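Local coordinates for Tv2483 (Treponema vincentii, PDB 6DET), which binds L-arginine with high selectivity as the substrate-binding lipoprotein of what is probably an ABC-type amino-acid uptake system, at residues L137-A149 with A162-I175. Sequence-based numbering, arbitrary orientation.
Sequences LAQLQNRTIAVEA and ALKDHVIIKAMATI. With ARG (arginine), chain B.
Val147 and Met172 show how the two edges knit: Met172 N donates to Val147 O at 2.9 Å, and Ala149 N donates to Met172 O at 2.8 Å. Further back, Ile145 gives its N-H to Ile168 O and takes that of Lys170 on its O, while Val147 N reaches Lys170 O; each bonds to the two residues flanking its opposite number, as in parallel strands, here with axes 30° apart. On one face Ile145 lays CD1 across Val167 CG1 (3.7 Å), and Val147 CG2 meets Ile169 CG2; Leu157 of helix 153-158 packs on Ile145 and Val147. On the other, Ala146 CB touches SD and CE of Met172 beneath helix 175-184.

Glu148 is the side chain to follow outward. Its CB starts away from strand 167-172, with CG anti to the backbone N (chi1 -170°). Glu148 CG passes 3.9 Å from Met172 O, and the extended chain carries the carboxylate past Ile175 CG1, 3.9 Å from Glu148 OE1. At the tip, Glu148 OE1 accepts a hydrogen bond from NE of the bound arginine and Glu148 OE2 one from its NH1, each 2.8 Å, a two-pronged grip that helps to set how the guanidinium is turned. Asp193 OD2 also hydrogen-bonds the ligand. This is a right-handed beta-alpha-beta unit of a family 3 solute-binding protein, delivering a pocket carboxylate from the C-terminal end of its first strand.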
ATOM      1  N   LEU A 137     -16.151  16.461  -5.726  1.00 48.56           N
ATOM      2  CA  LEU A 137     -16.683  15.233  -5.146  1.00 54.48           C
ATOM      3  C   LEU A 137     -18.204  15.236  -5.187  1.00 61.10           C
ATOM      4  O   LEU A 137     -18.824  14.180  -5.358  1.00 48.78           O
ATOM      5  CB  LEU A 137     -16.195  15.054  -3.705  1.00 59.41           C
ATOM      6  CG  LEU A 137     -14.690  14.874  -3.457  1.00 68.60           C
ATOM      7  CD1 LEU A 137     -14.392  14.899  -1.964  1.00 74.89           C
ATOM      8  CD2 LEU A 137     -14.153  13.593  -4.076  1.00 65.56           C
ATOM      9  N   ALA A 138     -18.823  16.422  -5.065  1.00 64.92           N
ATOM     10  CA  ALA A 138     -20.280  16.500  -5.055  1.00 73.84           C
ATOM     11  C   ALA A 138     -20.881  15.945  -6.335  1.00 52.85           C
ATOM     12  O   ALA A 138     -22.016  15.464  -6.325  1.00 56.41           O
ATOM     13  CB  ALA A 138     -20.726  17.946  -4.852  1.00109.61           C
ATOM     14  N   GLN A 139     -20.153  16.014  -7.447  1.00 50.21           N
ATOM     15  CA  GLN A 139     -20.652  15.454  -8.694  1.00 62.02           C
ATOM     16  C   GLN A 139     -20.558  13.935  -8.731  1.00 73.53           C
ATOM     17  O   GLN A 139     -20.969  13.332  -9.728  1.00 66.88           O
ATOM     18  CB  GLN A 139     -19.886  16.040  -9.872  1.00 55.83           C
ATOM     19  CG  GLN A 139     -20.177  17.516 -10.098  1.00 54.51           C
ATOM     20  CD  GLN A 139     -19.220  18.143 -11.078  1.00 47.16           C
ATOM     21  OE1 GLN A 139     -18.007  17.921 -11.025  1.00 53.00           O
ATOM     22  NE2 GLN A 139     -19.755  18.950 -11.971  1.00 55.35           N
ATOM     23  N   LEU A 140     -20.027  13.311  -7.690  1.00 74.32           N
ATOM     24  CA  LEU A 140     -20.005  11.861  -7.599  1.00 78.24           C
ATOM     25  C   LEU A 140     -21.285  11.310  -6.981  1.00 74.58           C
ATOM     26  O   LEU A 140     -21.446  10.086  -6.907  1.00 74.26           O
ATOM     27  CB  LEU A 140     -18.790  11.401  -6.787  1.00 82.34           C
ATOM     28  CG  LEU A 140     -17.392  11.818  -7.259  1.00 81.83           C
ATOM     29  CD1 LEU A 140     -16.356  11.436  -6.222  1.00109.89           C
ATOM     30  CD2 LEU A 140     -17.028  11.211  -8.604  1.00 63.73           C
ATOM     31  N   GLN A 141     -22.203  12.178  -6.551  1.00 69.38           N
ATOM     32  CA  GLN A 141     -23.436  11.712  -5.932  1.00 70.98           C
ATOM     33  C   GLN A 141     -24.261  10.916  -6.926  1.00 55.57           C
ATOM     34  O   GLN A 141     -24.353  11.267  -8.106  1.00 54.64           O
ATOM     35  CB  GLN A 141     -24.263  12.881  -5.407  1.00 99.11           C
ATOM     36  CG  GLN A 141     -23.668  13.548  -4.206  1.00129.16           C
ATOM     37  CD  GLN A 141     -24.633  14.498  -3.558  1.00163.22           C
ATOM     38  OE1 GLN A 141     -25.814  14.195  -3.409  1.00174.82           O
ATOM     39  NE2 GLN A 141     -24.139  15.665  -3.174  1.00181.62           N
ATOM     40  N   ASN A 142     -24.885   9.840  -6.431  1.00 51.12           N
ATOM     41  CA  ASN A 142     -25.712   8.965  -7.260  1.00 63.06           C
ATOM     42  C   ASN A 142     -24.894   8.407  -8.419  1.00 49.66           C
ATOM     43  O   ASN A 142     -25.358   8.341  -9.558  1.00 59.92           O
ATOM     44  CB  ASN A 142     -26.961   9.689  -7.781  1.00 83.37           C
ATOM     45  CG  ASN A 142     -27.776  10.327  -6.674  1.00102.65           C
ATOM     46  OD1 ASN A 142     -27.907  11.548  -6.611  1.00106.90           O
ATOM     47  ND2 ASN A 142     -28.336   9.503  -5.801  1.00109.22           N
ATOM     48  N   ARG A 143     -23.658   8.034  -8.131  1.00 49.17           N
ATOM     49  CA  ARG A 143     -22.779   7.398  -9.095  1.00 55.01           C
ATOM     50  C   ARG A 143     -22.355   6.043  -8.549  1.00 49.80           C
ATOM     51  O   ARG A 143     -22.586   5.718  -7.387  1.00 49.04           O
ATOM     52  CB  ARG A 143     -21.533   8.247  -9.364  1.00 71.86           C
ATOM     53  CG  ARG A 143     -21.798   9.671  -9.799  1.00 86.35           C
ATOM     54  CD  ARG A 143     -22.276   9.771 -11.226  1.00 85.85           C
ATOM     55  NE  ARG A 143     -22.334  11.169 -11.628  1.00 80.51           N
ATOM     56  CZ  ARG A 143     -22.859  11.608 -12.766  1.00 88.35           C
ATOM     57  NH1 ARG A 143     -23.381  10.756 -13.640  1.00 95.12           N
ATOM     58  NH2 ARG A 143     -22.860  12.907 -13.029  1.00 75.68           N
ATOM     59  N   THR A 144     -21.706   5.270  -9.404  1.00 46.50           N
ATOM     60  CA  THR A 144     -21.051   4.034  -9.004  1.00 38.65           C
ATOM     61  C   THR A 144     -19.549   4.245  -8.994  1.00 36.31           C
ATOM     62  O   THR A 144     -18.975   4.720  -9.980  1.00 40.13           O
ATOM     63  CB  THR A 144     -21.430   2.911  -9.967  1.00 49.63           C
ATOM     64  OG1 THR A 144     -22.834   2.703  -9.870  1.00 47.29           O
ATOM     65  CG2 THR A 144     -20.692   1.617  -9.642  1.00 53.74           C
ATOM     66  N   ILE A 145     -18.906   3.862  -7.896  1.00 36.67           N
ATOM     67  CA  ILE A 145     -17.481   4.083  -7.723  1.00 38.35           C
ATOM     68  C   ILE A 145     -16.829   2.759  -7.373  1.00 35.35           C
ATOM     69  O   ILE A 145     -17.302   2.045  -6.479  1.00 40.33           O
ATOM     70  CB  ILE A 145     -17.187   5.122  -6.630  1.00 39.35           C
ATOM     71  CG1 ILE A 145     -17.956   6.413  -6.933  1.00 38.11           C
ATOM     72  CG2 ILE A 145     -15.662   5.339  -6.522  1.00 37.86           C
ATOM     73  CD1 ILE A 145     -17.764   7.496  -5.905  1.00 38.84           C
ATOM     74  N   ALA A 146     -15.755   2.430  -8.079  1.00 35.37           N
ATOM     75  CA  ALA A 146     -15.073   1.155  -7.889  1.00 36.14           C
ATOM     76  C   ALA A 146     -13.895   1.359  -6.955  1.00 34.33           C
ATOM     77  O   ALA A 146     -13.202   2.384  -7.008  1.00 34.19           O
ATOM     78  CB  ALA A 146     -14.587   0.550  -9.212  1.00 39.96           C
ATOM     79  N   VAL A 147     -13.683   0.371  -6.094  1.00 33.43           N
ATOM     80  CA  VAL A 147     -12.563   0.382  -5.162  1.00 31.33           C
ATOM     81  C   VAL A 147     -11.942  -1.002  -5.181  1.00 33.36           C
ATOM     82  O   VAL A 147     -12.610  -2.002  -5.462  1.00 35.90           O
ATOM     83  CB  VAL A 147     -12.993   0.778  -3.729  1.00 34.37           C
ATOM     84  CG1 VAL A 147     -13.746   2.104  -3.752  1.00 34.63           C
ATOM     85  CG2 VAL A 147     -13.839  -0.328  -3.066  1.00 38.89           C
ATOM     86  N   GLU A 148     -10.656  -1.062  -4.890  1.00 35.10           N
ATOM     87  CA  GLU A 148     -10.029  -2.356  -4.658  1.00 38.32           C
ATOM     88  C   GLU A 148     -10.573  -2.972  -3.358  1.00 35.68           C
ATOM     89  O   GLU A 148     -10.688  -2.299  -2.327  1.00 34.38           O
ATOM     90  CB  GLU A 148      -8.507  -2.187  -4.636  1.00 37.09           C
ATOM     91  CG  GLU A 148      -7.752  -3.489  -4.631  1.00 39.68           C
ATOM     92  CD  GLU A 148      -6.216  -3.325  -4.630  1.00 38.13           C
ATOM     93  OE1 GLU A 148      -5.671  -2.234  -4.318  1.00 32.82           O
ATOM     94  OE2 GLU A 148      -5.541  -4.341  -4.911  1.00 44.84           O
ATOM     95  N   ALA A 149     -10.959  -4.243  -3.421  1.00 35.95           N
ATOM     96  CA  ALA A 149     -11.516  -4.914  -2.256  1.00 34.86           C
ATOM     97  C   ALA A 149     -10.525  -4.943  -1.102  1.00 35.47           C
ATOM     98  O   ALA A 149      -9.318  -5.084  -1.302  1.00 39.06           O
ATOM     99  CB  ALA A 149     -11.904  -6.350  -2.592  1.00 39.71           C
ATOM    100  N   ALA A 162     -20.683  14.421   1.158  1.00 82.99           N
ATOM    101  CA  ALA A 162     -21.468  14.441  -0.073  1.00 84.88           C
ATOM    102  C   ALA A 162     -21.921  13.049  -0.501  1.00 94.05           C
ATOM    103  O   ALA A 162     -22.951  12.913  -1.172  1.00104.72           O
ATOM    104  CB  ALA A 162     -20.652  15.087  -1.195  1.00 80.45           C
ATOM    105  N   LEU A 163     -21.183  12.001  -0.111  1.00 96.71           N
ATOM    106  CA  LEU A 163     -21.309  10.694  -0.742  1.00 76.59           C
ATOM    107  C   LEU A 163     -22.001   9.630   0.103  1.00 69.37           C
ATOM    108  O   LEU A 163     -22.505   8.654  -0.464  1.00 68.34           O
ATOM    109  CB  LEU A 163     -19.918  10.179  -1.143  1.00 72.10           C
ATOM    110  CG  LEU A 163     -19.189  11.031  -2.187  1.00 62.70           C
ATOM    111  CD1 LEU A 163     -17.944  10.314  -2.684  1.00 52.96           C
ATOM    112  CD2 LEU A 163     -20.093  11.396  -3.363  1.00 60.49           C
ATOM    113  N   LYS A 164     -22.040   9.775   1.422  1.00 69.03           N
ATOM    114  CA  LYS A 164     -22.691   8.771   2.250  1.00 79.64           C
ATOM    115  C   LYS A 164     -24.142   8.607   1.822  1.00 84.43           C
ATOM    116  O   LYS A 164     -24.858   9.594   1.609  1.00 82.53           O
ATOM    117  CB  LYS A 164     -22.613   9.167   3.727  1.00106.96           C
ATOM    118  CG  LYS A 164     -23.097   8.090   4.695  1.00136.99           C
ATOM    119  CD  LYS A 164     -23.170   8.597   6.131  1.00164.92           C
ATOM    120  CE  LYS A 164     -21.806   8.991   6.681  1.00179.51           C
ATOM    121  NZ  LYS A 164     -21.439  10.408   6.390  1.00188.68           N
ATOM    122  N   ASP A 165     -24.573   7.357   1.680  1.00 86.22           N
ATOM    123  CA  ASP A 165     -25.944   7.017   1.309  1.00 96.21           C
ATOM    124  C   ASP A 165     -26.322   7.499  -0.089  1.00 72.24           C
ATOM    125  O   ASP A 165     -27.507   7.516  -0.425  1.00 67.16           O
ATOM    126  CB  ASP A 165     -26.962   7.574   2.318  1.00119.82           C
ATOM    127  CG  ASP A 165     -26.795   6.995   3.708  1.00129.54           C
ATOM    128  OD1 ASP A 165     -26.302   5.853   3.827  1.00133.18           O
ATOM    129  OD2 ASP A 165     -27.171   7.684   4.680  1.00127.33           O
ATOM    130  N   HIS A 166     -25.345   7.896  -0.917  1.00 60.96           N
ATOM    131  CA  HIS A 166     -25.630   8.312  -2.285  1.00 62.28           C
ATOM    132  C   HIS A 166     -24.603   7.779  -3.277  1.00 56.98           C
ATOM    133  O   HIS A 166     -24.414   8.379  -4.339  1.00 69.29           O
ATOM    134  CB  HIS A 166     -25.703   9.840  -2.382  1.00 62.45           C
ATOM    135  CG  HIS A 166     -26.946  10.414  -1.780  1.00 70.45           C
ATOM    136  ND1 HIS A 166     -26.933  11.528  -0.968  1.00 78.20           N
ATOM    137  CD2 HIS A 166     -28.241  10.029  -1.873  1.00 72.33           C
ATOM    138  CE1 HIS A 166     -28.167  11.800  -0.583  1.00 83.36           C
ATOM    139  NE2 HIS A 166     -28.980  10.905  -1.116  1.00 81.86           N
ATOM    140  N   VAL A 167     -23.949   6.668  -2.970  1.00 53.07           N
ATOM    141  CA  VAL A 167     -22.981   6.057  -3.870  1.00 58.62           C
ATOM    142  C   VAL A 167     -23.214   4.553  -3.882  1.00 55.31           C
ATOM    143  O   VAL A 167     -23.626   3.968  -2.875  1.00 55.06           O
ATOM    144  CB  VAL A 167     -21.537   6.396  -3.452  1.00 69.47           C
ATOM    145  CG1 VAL A 167     -20.535   5.619  -4.275  1.00 82.28           C
ATOM    146  CG2 VAL A 167     -21.292   7.882  -3.608  1.00 71.26           C
ATOM    147  N   ILE A 168     -22.978   3.941  -5.038  1.00 47.58           N
ATOM    148  CA  ILE A 168     -22.863   2.491  -5.174  1.00 57.23           C
ATOM    149  C   ILE A 168     -21.382   2.164  -5.256  1.00 47.61           C
ATOM    150  O   ILE A 168     -20.670   2.718  -6.101  1.00 43.80           O
ATOM    151  CB  ILE A 168     -23.603   1.990  -6.426  1.00 62.14           C
ATOM    152  CG1 ILE A 168     -25.054   2.461  -6.415  1.00 68.80           C
ATOM    153  CG2 ILE A 168     -23.550   0.461  -6.528  1.00 59.83           C
ATOM    154  CD1 ILE A 168     -25.782   2.215  -7.737  1.00 71.24           C
ATOM    155  N   ILE A 169     -20.908   1.274  -4.390  1.00 47.12           N
ATOM    156  CA  ILE A 169     -19.493   0.918  -4.342  1.00 45.32           C
ATOM    157  C   ILE A 169     -19.311  -0.479  -4.922  1.00 41.66           C
ATOM    158  O   ILE A 169     -19.969  -1.435  -4.488  1.00 49.79           O
ATOM    159  CB  ILE A 169     -18.952   1.014  -2.914  1.00 43.80           C
ATOM    160  CG1 ILE A 169     -19.029   2.477  -2.465  1.00 52.35           C
ATOM    161  CG2 ILE A 169     -17.522   0.511  -2.859  1.00 43.83           C
ATOM    162  CD1 ILE A 169     -18.793   2.685  -0.993  1.00 48.01           C
ATOM    163  N   LYS A 170     -18.442  -0.599  -5.927  1.00 44.21           N
ATOM    164  CA  LYS A 170     -18.111  -1.896  -6.517  1.00 44.46           C
ATOM    165  C   LYS A 170     -16.681  -2.242  -6.130  1.00 45.63           C
ATOM    166  O   LYS A 170     -15.757  -1.483  -6.432  1.00 41.72           O
ATOM    167  CB  LYS A 170     -18.254  -1.896  -8.040  1.00 53.11           C
ATOM    168  CG  LYS A 170     -19.683  -2.023  -8.511  1.00 87.95           C
ATOM    169  CD  LYS A 170     -19.773  -2.109 -10.020  1.00131.27           C
ATOM    170  CE  LYS A 170     -21.219  -2.175 -10.464  1.00164.31           C
ATOM    171  NZ  LYS A 170     -21.931  -3.333  -9.862  1.00182.18           N
ATOM    172  N   ALA A 171     -16.505  -3.384  -5.476  1.00 48.58           N
ATOM    173  CA  ALA A 171     -15.191  -3.847  -5.055  1.00 39.67           C
ATOM    174  C   ALA A 171     -14.622  -4.797  -6.099  1.00 45.38           C
ATOM    175  O   ALA A 171     -15.308  -5.728  -6.539  1.00 47.19           O
ATOM    176  CB  ALA A 171     -15.264  -4.549  -3.700  1.00 45.55           C
ATOM    177  N   MET A 172     -13.378  -4.557  -6.492  1.00 45.17           N
ATOM    178  CA  MET A 172     -12.698  -5.346  -7.504  1.00 50.55           C
ATOM    179  C   MET A 172     -11.382  -5.897  -6.968  1.00 49.41           C
ATOM    180  O   MET A 172     -10.838  -5.420  -5.969  1.00 41.81           O
ATOM    181  CB  MET A 172     -12.484  -4.489  -8.743  1.00 50.85           C
ATOM    182  CG  MET A 172     -13.749  -3.711  -9.056  1.00 59.51           C
ATOM    183  SD  MET A 172     -13.874  -3.127 -10.748  1.00 66.18           S
ATOM    184  CE  MET A 172     -15.657  -2.958 -10.886  1.00 79.21           C
ATOM    185  N   ALA A 173     -10.880  -6.932  -7.637  1.00 39.85           N
ATOM    186  CA  ALA A 173      -9.760  -7.705  -7.113  1.00 39.45           C
ATOM    187  C   ALA A 173      -8.385  -7.168  -7.488  1.00 48.73           C
ATOM    188  O   ALA A 173      -7.395  -7.537  -6.836  1.00 48.96           O
ATOM    189  CB  ALA A 173      -9.861  -9.157  -7.608  1.00 47.53           C
ATOM    190  N   THR A 174      -8.275  -6.364  -8.545  1.00 40.78           N
ATOM    191  CA  THR A 174      -7.001  -5.757  -8.911  1.00 44.91           C
ATOM    192  C   THR A 174      -7.170  -4.284  -9.252  1.00 46.14           C
ATOM    193  O   THR A 174      -8.275  -3.778  -9.505  1.00 41.75           O
ATOM    194  CB  THR A 174      -6.345  -6.444 -10.113  1.00 44.57           C
ATOM    195  OG1 THR A 174      -7.054  -6.099 -11.311  1.00 41.25           O
ATOM    196  CG2 THR A 174      -6.354  -7.969  -9.965  1.00 42.13           C
ATOM    197  N   ILE A 175      -6.025  -3.617  -9.358  1.00 37.83           N
ATOM    198  CA  ILE A 175      -6.035  -2.211  -9.748  1.00 43.89           C
ATOM    199  C   ILE A 175      -6.393  -2.083 -11.223  1.00 46.87           C
ATOM    200  O   ILE A 175      -7.111  -1.157 -11.628  1.00 43.29           O
ATOM    201  CB  ILE A 175      -4.675  -1.567  -9.428  1.00 39.96           C
ATOM    202  CG1 ILE A 175      -4.421  -1.564  -7.908  1.00 38.46           C
ATOM    203  CG2 ILE A 175      -4.600  -0.151 -10.000  1.00 39.32           C
ATOM    204  CD1 ILE A 175      -2.961  -1.274  -7.544  1.00 38.13           C
TER
HETATM  205  N   ARG B 500      -3.353   0.993   0.727  1.00 27.15           N
HETATM  206  CA  ARG B 500      -4.141  -0.218   0.376  1.00 34.97           C
HETATM  207  C   ARG B 500      -4.434  -1.014   1.642  1.00 36.76           C
HETATM  208  O   ARG B 500      -3.716  -0.824   2.642  1.00 30.75           O
HETATM  209  CB  ARG B 500      -3.385  -1.096  -0.621  1.00 31.47           C
HETATM  210  CG  ARG B 500      -3.193  -0.468  -1.997  1.00 33.97           C
HETATM  211  CD  ARG B 500      -2.365  -1.320  -2.954  1.00 34.94           C
HETATM  212  NE  ARG B 500      -3.053  -2.559  -3.256  1.00 33.12           N
HETATM  213  CZ  ARG B 500      -2.701  -3.758  -2.804  1.00 33.39           C
HETATM  214  NH1 ARG B 500      -3.464  -4.803  -3.134  1.00 33.84           N
HETATM  215  NH2 ARG B 500      -1.629  -3.917  -2.026  1.00 32.76           N
HETATM  216  OXT ARG B 500      -5.356  -1.842   1.651  1.00 29.36           O